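PDB 2HX1: predicted sugar phosphatases of the HAD superfamily from Cytophaga hutchinsonii, which probably hydrolyses phosphate esters of sugars as a magnesium-dependent phosphatase of the HAD superfamily. Local coordinates for residues V95-A109 / E132-F144. Numbering follows the deposited sequence.
Sequences VDGGIVAYLGTANSA and EVNALVLLDDEGF. With EDO (1,2-ethanediol), chain N.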
loop_
_atom_site.group_PDB
_atom_site.type_symbol
_atom_site.label_atom_id
_atom_site.label_comp_id
_atom_site.label_asym_id
_atom_site.label_seq_id
_atom_site.Cartn_x
_atom_site.Cartn_y
_atom_site.Cartn_z
ATOM N N VAL A 95 -5.270 22.291 20.037
ATOM C CA VAL A 95 -4.005 22.174 20.753
ATOM C C VAL A 95 -4.055 23.105 21.965
ATOM O O VAL A 95 -4.364 24.278 21.808
ATOM C CB VAL A 95 -2.810 22.511 19.844
ATOM C CG1 VAL A 95 -1.486 22.501 20.647
ATOM C CG2 VAL A 95 -2.749 21.561 18.718
ATOM N N ASP A 96 -3.763 22.560 23.150
ATOM C CA ASP A 96 -3.877 23.283 24.402
ATOM C C ASP A 96 -2.510 23.749 24.885
ATOM O O ASP A 96 -1.821 23.050 25.627
ATOM C CB ASP A 96 -4.546 22.399 25.477
ATOM C CG ASP A 96 -5.015 23.219 26.704
ATOM O OD1 ASP A 96 -4.833 24.462 26.698
ATOM O OD2 ASP A 96 -5.579 22.622 27.654
ATOM N N GLY A 97 -2.100 24.924 24.435
ATOM C CA GLY A 97 -0.824 25.463 24.867
ATOM C C GLY A 97 0.341 24.555 24.498
ATOM O O GLY A 97 0.221 23.708 23.603
ATOM N N GLY A 98 1.457 24.748 25.194
ATOM C CA GLY A 98 2.691 24.010 24.963
ATOM C C GLY A 98 3.365 24.413 23.670
ATOM O O GLY A 98 3.220 25.549 23.228
ATOM N N ILE A 99 4.102 23.477 23.075
ATOM C CA ILE A 99 4.885 23.735 21.860
ATOM C C ILE A 99 4.242 23.026 20.624
ATOM O O ILE A 99 3.771 21.895 20.723
ATOM C CB ILE A 99 6.309 23.200 22.035
ATOM C CG1 ILE A 99 6.958 23.762 23.306
ATOM C CG2 ILE A 99 7.185 23.499 20.799
ATOM C CD1 ILE A 99 8.184 22.928 23.738
ATOM N N VAL A 100 4.195 23.709 19.486
ATOM C CA VAL A 100 3.886 23.061 18.188
ATOM C C VAL A 100 5.214 22.927 17.452
ATOM O O VAL A 100 5.895 23.922 17.216
ATOM C CB VAL A 100 2.818 23.872 17.378
ATOM C CG1 VAL A 100 2.661 23.357 15.955
ATOM C CG2 VAL A 100 1.459 23.816 18.089
ATOM N N ALA A 101 5.638 21.687 17.197
ATOM C CA ALA A 101 6.889 21.423 16.479
ATOM C C ALA A 101 6.633 21.518 14.964
ATOM O O ALA A 101 5.541 21.204 14.483
ATOM C CB ALA A 101 7.457 20.058 16.887
ATOM N N TYR A 102 7.599 22.010 14.210
ATOM C CA TYR A 102 7.401 22.103 12.781
ATOM C C TYR A 102 8.611 21.688 11.976
ATOM O O TYR A 102 9.740 21.809 12.414
ATOM C CB TYR A 102 6.959 23.514 12.371
ATOM C CG TYR A 102 8.015 24.611 12.496
ATOM C CD1 TYR A 102 8.889 24.874 11.454
ATOM C CD2 TYR A 102 8.100 25.401 13.652
ATOM C CE1 TYR A 102 9.838 25.893 11.553
ATOM C CE2 TYR A 102 9.024 26.402 13.761
ATOM C CZ TYR A 102 9.895 26.650 12.710
ATOM O OH TYR A 102 10.818 27.642 12.824
ATOM N N LEU A 103 8.320 21.215 10.771
ATOM C CA LEU A 103 9.297 20.980 9.747
ATOM C C LEU A 103 9.075 22.017 8.648
ATOM O O LEU A 103 8.041 22.036 7.990
ATOM C CB LEU A 103 9.197 19.540 9.207
ATOM C CG LEU A 103 9.711 18.401 10.084
ATOM C CD1 LEU A 103 9.661 17.085 9.317
ATOM C CD2 LEU A 103 11.138 18.662 10.639
ATOM N N GLY A 104 10.050 22.905 8.480
ATOM C CA GLY A 104 9.931 24.008 7.524
ATOM C C GLY A 104 10.899 25.127 7.846
ATOM O O GLY A 104 11.894 24.903 8.537
ATOM N N THR A 105 10.589 26.325 7.338
ATOM C CA THR A 105 11.340 27.549 7.591
ATOM C C THR A 105 10.621 28.391 8.646
ATOM O O THR A 105 9.409 28.284 8.846
ATOM C CB THR A 105 11.469 28.428 6.305
ATOM O OG1 THR A 105 10.170 28.627 5.709
ATOM C CG2 THR A 105 12.420 27.807 5.276
ATOM N N ALA A 106 11.383 29.262 9.302
ATOM C CA ALA A 106 10.804 30.192 10.267
ATOM C C ALA A 106 9.686 31.004 9.622
ATOM O O ALA A 106 8.639 31.189 10.243
ATOM C CB ALA A 106 11.901 31.119 10.859
ATOM N N ASN A 107 9.884 31.471 8.388
ATOM C CA ASN A 107 8.863 32.237 7.680
ATOM C C ASN A 107 7.581 31.399 7.442
ATOM O O ASN A 107 6.474 31.895 7.577
ATOM C CB ASN A 107 9.436 32.794 6.368
ATOM C CG ASN A 107 10.574 33.824 6.584
ATOM O OD1 ASN A 107 10.800 34.332 7.699
ATOM N ND2 ASN A 107 11.289 34.135 5.491
ATOM N N SER A 108 7.734 30.114 7.111
ATOM C CA SER A 108 6.554 29.229 6.979
ATOM C C SER A 108 5.790 29.082 8.293
ATOM O O SER A 108 4.577 28.934 8.287
ATOM C CB SER A 108 6.932 27.846 6.409
ATOM O OG SER A 108 7.665 27.026 7.319
ATOM N N ALA A 109 6.504 29.163 9.418
ATOM C CA ALA A 109 5.914 28.991 10.748
ATOM C C ALA A 109 5.233 30.248 11.303
ATOM O O ALA A 109 4.404 30.142 12.190
ATOM C CB ALA A 109 6.985 28.548 11.694
ATOM N N GLU A 132 6.315 18.913 26.412
ATOM C CA GLU A 132 5.445 20.035 26.160
ATOM C C GLU A 132 5.011 20.116 24.700
ATOM O O GLU A 132 4.223 20.985 24.356
ATOM C CB GLU A 132 6.171 21.313 26.573
ATOM C CG GLU A 132 6.026 21.629 28.051
ATOM C CD GLU A 132 4.676 22.295 28.358
ATOM O OE1 GLU A 132 4.497 23.506 28.015
ATOM O OE2 GLU A 132 3.811 21.593 28.945
ATOM N N VAL A 133 5.510 19.225 23.840
ATOM C CA VAL A 133 5.159 19.285 22.426
ATOM C C VAL A 133 3.799 18.640 22.244
ATOM O O VAL A 133 3.642 17.446 22.453
ATOM C CB VAL A 133 6.175 18.595 21.506
ATOM C CG1 VAL A 133 5.665 18.583 20.058
ATOM C CG2 VAL A 133 7.518 19.264 21.558
ATOM N N ASN A 134 2.831 19.436 21.782
ATOM C CA ASN A 134 1.432 18.999 21.711
ATOM C C ASN A 134 0.932 18.823 20.290
ATOM O O ASN A 134 -0.189 18.362 20.073
ATOM C CB ASN A 134 0.567 20.008 22.464
ATOM C CG ASN A 134 0.908 20.070 23.939
ATOM O OD1 ASN A 134 1.416 19.111 24.515
ATOM N ND2 ASN A 134 0.661 21.206 24.544
ATOM N N ALA A 135 1.765 19.174 19.313
ATOM C CA ALA A 135 1.436 18.914 17.909
ATOM C C ALA A 135 2.685 19.035 17.049
ATOM O O ALA A 135 3.682 19.677 17.427
ATOM C CB ALA A 135 0.307 19.879 17.378
ATOM N N LEU A 136 2.615 18.425 15.879
ATOM C CA LEU A 136 3.657 18.542 14.869
ATOM C C LEU A 136 3.009 19.031 13.585
ATOM O O LEU A 136 2.024 18.440 13.145
ATOM C CB LEU A 136 4.300 17.175 14.622
ATOM C CG LEU A 136 5.189 17.050 13.382
ATOM C CD1 LEU A 136 6.450 17.914 13.577
ATOM C CD2 LEU A 136 5.533 15.583 13.116
ATOM N N VAL A 137 3.560 20.077 12.977
ATOM C CA VAL A 137 3.123 20.491 11.623
ATOM C C VAL A 137 4.234 20.432 10.597
ATOM O O VAL A 137 5.347 20.873 10.854
ATOM C CB VAL A 137 2.484 21.880 11.640
ATOM C CG1 VAL A 137 1.293 21.833 12.515
ATOM C CG2 VAL A 137 3.458 22.939 12.171
ATOM N N LEU A 138 3.929 19.860 9.439
ATOM C CA LEU A 138 4.830 19.854 8.281
ATOM C C LEU A 138 4.430 20.999 7.318
ATOM O O LEU A 138 3.301 21.051 6.834
ATOM C CB LEU A 138 4.811 18.476 7.593
ATOM C CG LEU A 138 5.950 17.528 7.996
ATOM C CD1 LEU A 138 6.030 17.472 9.517
ATOM C CD2 LEU A 138 5.760 16.144 7.405
ATOM N N LEU A 139 5.343 21.954 7.105
ATOM C CA LEU A 139 4.995 23.229 6.425
ATOM C C LEU A 139 5.754 23.465 5.113
ATOM O O LEU A 139 5.203 24.065 4.176
ATOM C CB LEU A 139 5.257 24.431 7.344
ATOM C CG LEU A 139 4.467 24.505 8.653
ATOM C CD1 LEU A 139 5.094 25.554 9.520
ATOM C CD2 LEU A 139 2.990 24.839 8.386
ATOM N N ASP A 140 7.015 23.048 5.073
ATOM C CA ASP A 140 7.890 23.320 3.927
ATOM C C ASP A 140 8.975 22.223 3.868
ATOM O O ASP A 140 9.427 21.751 4.884
ATOM C CB ASP A 140 8.504 24.720 4.074
ATOM C CG ASP A 140 9.052 25.278 2.767
ATOM O OD1 ASP A 140 10.004 24.704 2.228
ATOM O OD2 ASP A 140 8.554 26.319 2.283
ATOM N N ASP A 141 9.358 21.799 2.663
ATOM C CA ASP A 141 10.433 20.816 2.496
ATOM C C ASP A 141 11.819 21.397 2.811
ATOM O O ASP A 141 12.760 20.657 3.153
ATOM C CB ASP A 141 10.412 20.224 1.084
ATOM C CG ASP A 141 10.614 21.287 0.009
ATOM O OD1 ASP A 141 9.683 22.083 -0.168
ATOM O OD2 ASP A 141 11.683 21.314 -0.643
ATOM N N GLU A 142 11.937 22.720 2.744
ATOM C CA GLU A 142 13.209 23.388 3.031
ATOM C C GLU A 142 13.278 23.888 4.468
ATOM O O GLU A 142 12.259 24.034 5.118
ATOM C CB GLU A 142 13.414 24.566 2.081
ATOM C CG GLU A 142 13.650 24.126 0.671
ATOM C CD GLU A 142 13.785 25.288 -0.305
ATOM O OE1 GLU A 142 13.144 26.349 -0.097
ATOM O OE2 GLU A 142 14.524 25.120 -1.295
ATOM N N GLY A 143 14.491 24.162 4.947
ATOM C CA GLY A 143 14.680 24.868 6.207
ATOM C C GLY A 143 15.207 24.009 7.320
ATOM O O GLY A 143 15.402 24.489 8.435
ATOM N N PHE A 144 15.449 22.730 7.034
ATOM C CA PHE A 144 15.943 21.820 8.043
ATOM C C PHE A 144 16.802 20.710 7.454
ATOM O O PHE A 144 16.735 20.422 6.252
ATOM C CB PHE A 144 14.774 21.225 8.842
ATOM C CG PHE A 144 13.816 20.421 8.015
ATOM C CD1 PHE A 144 12.784 21.048 7.322
ATOM C CD2 PHE A 144 13.929 19.031 7.973
ATOM C CE1 PHE A 144 11.905 20.304 6.526
ATOM C CE2 PHE A 144 13.070 18.266 7.217
ATOM C CZ PHE A 144 12.041 18.904 6.466
HETATM C C1 EDO N . 10.943 26.671 -2.420
HETATM O O1 EDO N . 10.843 25.527 -3.281
HETATM C C2 EDO N . 10.066 26.466 -1.195
HETATM O O2 EDO N . 9.783 25.069 -0.985
#
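L103 and L138 run alongside each other, CD1 against CD1 at 3.7 Å, in the apolar centre where strands 98-103 and 133-138 pair in the five-stranded parallel sheet of what is probably the alpha/beta cap domain, inserted into the HAD core that holds the magnesium. T153 of helix 146-159 also packs on L103, and helix 184-195 on L138. The other branch of L103, CD2, sits over one face of the F144 ring, 4.0 Å from its centroid, a CH-pi contact. With CG between backbone N and carbonyl carbon (chi1 62°), F144 folds its ring back over the strand end; an alanine here would probably strip L103 CD2 of this aromatic cover and open a gap beside W146, whose ring stacks on F144. Small A101 fits the same sheet face, its CB near V133 CG1 and L136 CD1. On the other face, V100 CG1 meets V137 CG2 with the two beta-branched side chains set roughly perpendicular, and L139 CD1 touches Y102 CB and A109, whose CB lies over the centre of the Y102 ring.

Between the faces runs the parallel ladder: A101 N gives to A135 O, and A101 O takes V137 N at 2.7 Å. At its C-terminal end L103 O accepts both L139 N and the longer D140 N. G104 suits the turn beyond because a CB would strike S108 OG; T105 then N-caps the following helix, OG1 accepting from S108 N. At the opposite end, G98 lacks the CB that would collide with E132 O and N134 ND2. The side-chain amide of N134 donates a hydrogen bond from ND2 to G97 O at 2.7 Å, standing 53° out of that carbonyl's plane.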